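Local coordinates for penicillin binding protein 2X (Streptococcus thermophilus, PDB 5U47), which probably cross-links peptides of adjacent glycan strands in septal cell-wall synthesis and, as in related penicillin-binding proteins, is probably inactivated by beta-lactams that acylate an active-site serine, at residues A[650-655]-A[693-698]; A[686-691]-A[700-705]. The protein carries 1 engineered substitution. All coordinates share one frame; numbering follows the deposited sequence. Where two conformers were deposited one is given.

Contact 1 of 2, residues A[650-655]-A[693-698]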
ATOM      1  N   THR A 650       4.727  19.315 -22.282  1.00 34.51           N
ATOM      2  CA  THR A 650       5.679  20.226 -22.929  1.00 36.41           C
ATOM      3  C   THR A 650       7.165  19.994 -22.661  1.00 35.83           C
ATOM      4  O   THR A 650       7.994  20.623 -23.318  1.00 36.74           O
ATOM      5  CB  THR A 650       5.407  21.677 -22.482  1.00 38.71           C
ATOM      6  OG1 THR A 650       5.613  21.771 -21.068  1.00 37.68           O
ATOM      7  CG2 THR A 650       3.977  22.114 -22.839  1.00 39.50           C
ATOM      8  N   GLU A 651       7.501  19.149 -21.689  1.00 35.74           N
ATOM      9  CA  GLU A 651       8.903  18.861 -21.331  1.00 35.82           C
ATOM     10  C   GLU A 651       9.293  17.400 -21.582  1.00 33.61           C
ATOM     11  O   GLU A 651       8.481  16.494 -21.386  1.00 31.16           O
ATOM     12  CB  GLU A 651       9.146  19.188 -19.855  1.00 38.88           C
ATOM     13  CG  GLU A 651       9.067  20.669 -19.506  1.00 44.48           C
ATOM     14  CD  GLU A 651       9.398  20.955 -18.037  1.00 48.00           C
ATOM     15  OE1 GLU A 651       9.342  20.027 -17.201  1.00 50.37           O
ATOM     16  OE2 GLU A 651       9.711  22.123 -17.711  1.00 55.46           O
ATOM     17  N   LEU A 652      10.546  17.189 -21.999  1.00 31.55           N
ATOM     18  CA  LEU A 652      11.068  15.861 -22.270  1.00 30.00           C
ATOM     19  C   LEU A 652      11.102  15.041 -20.983  1.00 28.99           C
ATOM     20  O   LEU A 652      11.615  15.511 -19.964  1.00 28.24           O
ATOM     21  CB  LEU A 652      12.499  15.947 -22.806  1.00 31.07           C
ATOM     22  CG  LEU A 652      13.143  14.643 -23.287  1.00 30.77           C
ATOM     23  CD1 LEU A 652      12.377  14.072 -24.474  1.00 31.31           C
ATOM     24  CD2 LEU A 652      14.581  14.926 -23.681  1.00 31.69           C
ATOM     25  N   PRO A 653      10.534  13.831 -21.006  1.00 27.31           N
ATOM     26  CA  PRO A 653      10.594  12.981 -19.819  1.00 26.94           C
ATOM     27  C   PRO A 653      11.953  12.347 -19.567  1.00 26.78           C
ATOM     28  O   PRO A 653      12.813  12.390 -20.421  1.00 26.27           O
ATOM     29  CB  PRO A 653       9.639  11.824 -20.163  1.00 27.16           C
ATOM     30  CG  PRO A 653       8.796  12.317 -21.286  1.00 27.67           C
ATOM     31  CD  PRO A 653       9.606  13.318 -22.026  1.00 27.65           C
ATOM     32  N   ASP A 654      12.100  11.754 -18.382  1.00 27.78           N
ATOM     33  CA  ASP A 654      13.238  10.893 -18.035  1.00 27.47           C
ATOM     34  C   ASP A 654      12.736   9.603 -18.690  1.00 27.02           C
ATOM     35  O   ASP A 654      11.711   9.056 -18.294  1.00 24.55           O
ATOM     36  CB  ASP A 654      13.389  10.778 -16.515  1.00 28.95           C
ATOM     37  CG  ASP A 654      14.335   9.667 -16.068  1.00 29.52           C
ATOM     38  OD1 ASP A 654      14.853   8.897 -16.907  1.00 29.30           O
ATOM     39  OD2 ASP A 654      14.534   9.555 -14.824  1.00 28.92           O
ATOM     40  N   MET A 655      13.432   9.165 -19.737  1.00 26.23           N
ATOM     41  CA  MET A 655      12.985   8.039 -20.526  1.00 26.08           C
ATOM     42  C   MET A 655      13.692   6.741 -20.150  1.00 24.90           C
ATOM     43  O   MET A 655      13.541   5.725 -20.848  1.00 23.28           O
ATOM     44  CB  MET A 655      13.186   8.368 -22.020  1.00 27.07           C
ATOM     45  CG  MET A 655      12.398   9.587 -22.499  1.00 28.19           C
ATOM     46  SD  MET A 655      12.904  10.170 -24.136  1.00 33.41           S
ATOM     47  CE  MET A 655      12.419   8.789 -25.137  1.00 32.55           C
ATOM     48  N   GLU A 693      13.844  19.349 -20.694  1.00 36.42           N
ATOM     49  CA  GLU A 693      14.074  20.317 -21.765  1.00 37.96           C
ATOM     50  C   GLU A 693      12.770  20.488 -22.526  1.00 36.68           C
ATOM     51  O   GLU A 693      11.980  19.542 -22.638  1.00 32.61           O
ATOM     52  CB  GLU A 693      15.168  19.832 -22.712  1.00 41.39           C
ATOM     53  CG  GLU A 693      16.544  19.726 -22.075  1.00 46.25           C
ATOM     54  CD  GLU A 693      17.185  21.069 -21.789  1.00 54.77           C
ATOM     55  OE1 GLU A 693      17.079  21.996 -22.634  1.00 61.53           O
ATOM     56  OE2 GLU A 693      17.826  21.189 -20.720  1.00 61.75           O
ATOM     57  N   ALA A 694      12.535  21.691 -23.039  1.00 34.17           N
ATOM     58  CA  ALA A 694      11.317  21.980 -23.786  1.00 34.03           C
ATOM     59  C   ALA A 694      11.187  21.092 -25.032  1.00 32.77           C
ATOM     60  O   ALA A 694      12.138  20.955 -25.807  1.00 31.30           O
ATOM     61  CB  ALA A 694      11.284  23.461 -24.186  1.00 36.19           C
ATOM     62  N   LEU A 695      10.019  20.473 -25.213  1.00 31.43           N
ATOM     63  CA  LEU A 695       9.768  19.660 -26.407  1.00 32.21           C
ATOM     64  C   LEU A 695       9.775  20.523 -27.685  1.00 33.34           C
ATOM     65  O   LEU A 695      10.222  20.062 -28.742  1.00 33.43           O
ATOM     66  CB  LEU A 695       8.440  18.909 -26.288  1.00 32.60           C
ATOM     67  CG  LEU A 695       8.418  17.840 -25.192  1.00 32.32           C
ATOM     68  CD1 LEU A 695       7.012  17.324 -24.981  1.00 34.02           C
ATOM     69  CD2 LEU A 695       9.374  16.710 -25.544  1.00 30.83           C
ATOM     70  N   SER A 696       9.314  21.770 -27.559  1.00 34.26           N
ATOM     71  CA  SER A 696       9.264  22.716 -28.676  1.00 35.98           C
ATOM     72  C   SER A 696      10.629  23.008 -29.294  1.00 35.85           C
ATOM     73  O   SER A 696      10.701  23.418 -30.445  1.00 37.24           O
ATOM     74  CB  SER A 696       8.635  24.038 -28.230  1.00 38.11           C
ATOM     75  OG  SER A 696       9.437  24.671 -27.243  1.00 37.07           O
ATOM     76  N   LYS A 697      11.702  22.839 -28.535  1.00 36.72           N
ATOM     77  CA  LYS A 697      13.039  23.044 -29.101  1.00 40.40           C
ATOM     78  C   LYS A 697      13.834  21.743 -29.302  1.00 38.90           C
ATOM     79  O   LYS A 697      14.970  21.787 -29.769  1.00 38.69           O
ATOM     80  CB  LYS A 697      13.850  24.049 -28.286  1.00 43.80           C
ATOM     81  CG  LYS A 697      14.470  23.533 -27.008  1.00 46.46           C
ATOM     82  CD  LYS A 697      15.543  24.508 -26.528  1.00 51.34           C
ATOM     83  CE  LYS A 697      16.449  23.886 -25.472  1.00 53.94           C
ATOM     84  NZ  LYS A 697      17.622  24.775 -25.202  1.00 57.60           N
ATOM     85  N   THR A 698      13.223  20.600 -28.988  1.00 36.73           N
ATOM     86  CA  THR A 698      13.881  19.317 -29.112  1.00 36.57           C
ATOM     87  C   THR A 698      13.500  18.685 -30.456  1.00 37.71           C
ATOM     88  O   THR A 698      12.350  18.278 -30.646  1.00 38.39           O
ATOM     89  CB  THR A 698      13.471  18.409 -27.932  1.00 37.04           C
ATOM     90  OG1 THR A 698      13.838  19.045 -26.687  1.00 38.56           O
ATOM     91  CG2 THR A 698      14.160  17.051 -28.025  1.00 37.42           C
TER
HETATM   92  O   HOH W   1       7.725  22.445 -25.404  1.00 35.26           O
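Two loops meet through a single beta bridge between Glu-651 and Ala-694, and the backbone bonds Leu-695 N to Thr-650 O and Leu-652 N to Glu-693 O, each 2.8 Å, flank it. Both are nearly straight at hydrogen, but they use their acceptors differently: Leu-652 N lies in the carbonyl plane of Glu-693, whereas Leu-695 N is tilted 31° from that of Thr-650. Thr-650 O takes a second bond, from a water that in turn accepts one from Ser-696 N at 2.8 Å.

The apolar part belongs to two leucines crossing at about a right angle. Leu-695 lays its branch along the backbone of residues 650-652, CD1 coming to 3.5 Å from Thr-650 C. With CG anti to the backbone N (chi1 -174°), Leu-652 sends CD1 to within 4.1 Å of Leu-695 CD2. Following the bridge along the chain, the turn 694-698 is tied by Thr-698 OG1, which donates to Ala-694 O from above the carbonyl plane.

Within this C-terminal PASTA domain the bridge joins the loop ahead of helix 660-670 to the one leading into strand 700-706; both leucines rest on Phe-666 of the helix, and Leu-652 also touches Ile-701 of the strand.

Contact 2 of 2, residues A[686-691]-A[700-705]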
ATOM      1  N   LYS A 686      20.220   5.434 -21.866  0.50 27.41           N
ATOM      2  CA  LYS A 686      20.767   6.795 -21.917  0.50 28.71           C
ATOM      3  C   LYS A 686      20.003   7.615 -22.952  0.50 27.34           C
ATOM      4  O   LYS A 686      19.488   7.071 -23.933  0.50 25.50           O
ATOM      5  CB  LYS A 686      22.272   6.800 -22.260  0.50 30.91           C
ATOM      6  CG  LYS A 686      23.170   6.024 -21.298  0.50 33.76           C
ATOM      7  CD  LYS A 686      24.653   6.168 -21.612  0.50 37.16           C
ATOM      8  CE  LYS A 686      25.147   7.590 -21.373  0.50 39.15           C
ATOM      9  NZ  LYS A 686      26.621   7.705 -21.575  0.50 42.68           N
ATOM     10  N   GLN A 687      19.924   8.924 -22.715  1.00 28.03           N
ATOM     11  CA  GLN A 687      19.275   9.857 -23.646  1.00 27.62           C
ATOM     12  C   GLN A 687      20.232  11.046 -23.772  1.00 29.08           C
ATOM     13  O   GLN A 687      20.829  11.453 -22.790  1.00 30.30           O
ATOM     14  CB  GLN A 687      17.881  10.263 -23.154  1.00 27.61           C
ATOM     15  CG  GLN A 687      17.831  10.983 -21.819  1.00 28.52           C
ATOM     16  CD  GLN A 687      16.407  11.083 -21.315  1.00 27.91           C
ATOM     17  OE1 GLN A 687      15.861  10.105 -20.829  1.00 28.23           O
ATOM     18  NE2 GLN A 687      15.807  12.261 -21.415  1.00 27.31           N
ATOM     19  N   SER A 688      20.400  11.561 -24.986  1.00 27.79           N
ATOM     20  CA  SER A 688      21.366  12.644 -25.256  1.00 30.33           C
ATOM     21  C   SER A 688      20.834  14.023 -24.880  1.00 31.08           C
ATOM     22  O   SER A 688      21.599  14.976 -24.811  1.00 32.78           O
ATOM     23  CB  SER A 688      21.779  12.634 -26.735  1.00 29.63           C
ATOM     24  OG  SER A 688      20.676  12.988 -27.575  1.00 28.29           O
ATOM     25  N   VAL A 689      19.526  14.130 -24.663  1.00 29.83           N
ATOM     26  CA  VAL A 689      18.918  15.387 -24.221  1.00 30.82           C
ATOM     27  C   VAL A 689      18.331  15.140 -22.827  1.00 31.16           C
ATOM     28  O   VAL A 689      17.577  14.187 -22.638  1.00 29.73           O
ATOM     29  CB  VAL A 689      17.817  15.848 -25.181  1.00 30.74           C
ATOM     30  CG1 VAL A 689      17.199  17.154 -24.684  1.00 32.75           C
ATOM     31  CG2 VAL A 689      18.400  16.025 -26.590  1.00 31.95           C
ATOM     32  N   ALA A 690      18.664  16.006 -21.879  1.00 32.49           N
ATOM     33  CA  ALA A 690      18.234  15.840 -20.487  1.00 33.67           C
ATOM     34  C   ALA A 690      16.731  15.993 -20.285  1.00 33.41           C
ATOM     35  O   ALA A 690      16.069  16.766 -20.990  1.00 31.71           O
ATOM     36  CB  ALA A 690      18.970  16.816 -19.593  1.00 36.75           C
ATOM     37  N   ALA A 691      16.200  15.239 -19.317  1.00 32.21           N
ATOM     38  CA  ALA A 691      14.795  15.305 -18.980  1.00 31.18           C
ATOM     39  C   ALA A 691      14.471  16.731 -18.559  1.00 32.59           C
ATOM     40  O   ALA A 691      15.285  17.395 -17.918  1.00 31.82           O
ATOM     41  CB  ALA A 691      14.480  14.341 -17.852  1.00 32.33           C
ATOM     42  N   LYS A 700      15.869  16.420 -32.191  1.00 34.45           N
ATOM     43  CA  LYS A 700      16.599  15.169 -32.299  1.00 34.14           C
ATOM     44  C   LYS A 700      17.084  14.672 -30.944  1.00 33.33           C
ATOM     45  O   LYS A 700      17.479  15.464 -30.089  1.00 31.70           O
ATOM     46  CB  LYS A 700      17.855  15.373 -33.156  1.00 36.76           C
ATOM     47  CG  LYS A 700      17.612  15.874 -34.567  1.00 41.41           C
ATOM     48  CD  LYS A 700      18.931  16.054 -35.314  1.00 44.59           C
ATOM     49  CE  LYS A 700      18.702  16.588 -36.712  1.00 49.16           C
ATOM     50  NZ  LYS A 700      19.961  16.541 -37.509  1.00 54.36           N
ATOM     51  N   ILE A 701      17.056  13.354 -30.763  1.00 30.32           N
ATOM     52  CA  ILE A 701      17.597  12.751 -29.572  1.00 29.43           C
ATOM     53  C   ILE A 701      18.305  11.464 -29.965  1.00 27.39           C
ATOM     54  O   ILE A 701      17.839  10.723 -30.842  1.00 27.71           O
ATOM     55  CB  ILE A 701      16.521  12.387 -28.533  1.00 28.82           C
ATOM     56  CG1 ILE A 701      15.590  13.564 -28.218  1.00 30.48           C
ATOM     57  CG2 ILE A 701      17.182  11.901 -27.254  1.00 28.93           C
ATOM     58  CD1 ILE A 701      14.405  13.178 -27.347  1.00 30.64           C
ATOM     59  N   THR A 702      19.446  11.220 -29.337  1.00 28.45           N
ATOM     60  CA  THR A 702      20.133   9.951 -29.488  1.00 28.28           C
ATOM     61  C   THR A 702      19.765   9.138 -28.249  1.00 27.21           C
ATOM     62  O   THR A 702      20.037   9.541 -27.109  1.00 25.76           O
ATOM     63  CB  THR A 702      21.656  10.082 -29.627  1.00 30.17           C
ATOM     64  OG1 THR A 702      21.954  10.755 -30.843  1.00 30.39           O
ATOM     65  CG2 THR A 702      22.310   8.699 -29.676  1.00 30.80           C
ATOM     66  N   ILE A 703      19.115   8.010 -28.488  1.00 26.53           N
ATOM     67  CA  ILE A 703      18.697   7.105 -27.427  1.00 25.89           C
ATOM     68  C   ILE A 703      19.540   5.836 -27.475  1.00 26.71           C
ATOM     69  O   ILE A 703      19.611   5.169 -28.517  1.00 26.40           O
ATOM     70  CB  ILE A 703      17.233   6.711 -27.643  1.00 25.96           C
ATOM     71  CG1 ILE A 703      16.314   7.906 -27.360  1.00 25.32           C
ATOM     72  CG2 ILE A 703      16.838   5.498 -26.802  1.00 26.70           C
ATOM     73  CD1 ILE A 703      16.250   8.322 -25.909  1.00 25.32           C
ATOM     74  N   THR A 704      20.122   5.484 -26.335  1.00 26.63           N
ATOM     75  CA  THR A 704      20.877   4.260 -26.194  1.00 28.47           C
ATOM     76  C   THR A 704      19.945   3.219 -25.587  1.00 28.94           C
ATOM     77  O   THR A 704      19.246   3.490 -24.599  1.00 27.34           O
ATOM     78  CB  THR A 704      22.107   4.470 -25.298  1.00 29.57           C
ATOM     79  OG1 THR A 704      22.916   5.509 -25.858  1.00 31.73           O
ATOM     80  CG2 THR A 704      22.956   3.179 -25.173  1.00 31.33           C
ATOM     81  N   LEU A 705      19.922   2.039 -26.190  1.00 29.70           N
ATOM     82  CA  LEU A 705      19.108   0.923 -25.715  1.00 32.17           C
ATOM     83  C   LEU A 705      20.018  -0.169 -25.134  1.00 36.41           C
ATOM     84  O   LEU A 705      21.082  -0.448 -25.672  1.00 34.88           O
ATOM     85  CB  LEU A 705      18.284   0.325 -26.861  1.00 33.00           C
ATOM     86  CG  LEU A 705      17.309   1.250 -27.570  1.00 32.77           C
ATOM     87  CD1 LEU A 705      16.741   0.550 -28.795  1.00 34.65           C
ATOM     88  CD2 LEU A 705      16.213   1.699 -26.624  1.00 31.45           C
TER
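Lys-686 and Thr-704 form the antiparallel hydrogen-bonded pair that joins strands 683-687 and 700-706 in the small three-stranded sheet of the C-terminal PASTA domain. Thr-704 N donates to Lys-686 O at 2.9 Å, while the return bond, Lys-686 N to Thr-704 O, is weak at 3.5 Å. Next comes the non-hydrogen-bonded pair Gln-687 and Ile-703. Beyond it Ser-688 leaves the strand yet keeps the ladder going, its N bonding Thr-702 O and its hydroxyl oxygen standing in for a main-chain carbonyl as the acceptor of Thr-702 N. The serine OG sits between its own N and carbonyl carbon (chi1 67°), which turns it onto the neighbouring strand.

The tight side is the face of Ile-701 and Ile-703, both buried. Ile-703 brings CD1 to 3.7 Å from Gln-687 CB, and Val-689 crosses Ile-701 at about a right angle, its CG2 4.1 Å from Ile-701 CG1. Leu-652 packs on Ile-701 and Val-689, and Met-655 on Ile-703, while Ile-674 of the adjacent strand 673-677 extends the apolar face.

On the other face the packing is thinner and more open: Lys-686, an exposed residue, and Thr-704 meet through their CB atoms at 3.8 Å.

Gln-687 directs its amide away from strand 700-706, to the loop at Met-655 and Pro-653. OE1 accepts a hydrogen bond from Met-655 N, and NE2 serves Pro-653 O besides donating to Val-689 O at 2.9 Å, with that oxygen exactly in the amide plane.

Contacts 1 and 2 lie side by side in the C-terminal PASTA domain, their centres 11 Å apart and about 32 and 33 Å, respectively, from the centre of the chain. Their segments alternate in sequence: 650-655, then 686-691, 693-698 and 700-705, with helix 660-670 and strand 673-677 in the first gap. Contact 2 is part of the sheet itself, whereas contact 1 brings the loop before the helix onto the connection between the two strands of contact 2. They touch directly, Asp-654 N lying 3.6 Å from Ala-691 CB. The loop 650-655 is tied in this way to the last two strands of the chain, and Asp-654 OD2 carries the connection on to Lys-459 N, in the transpeptidase domain.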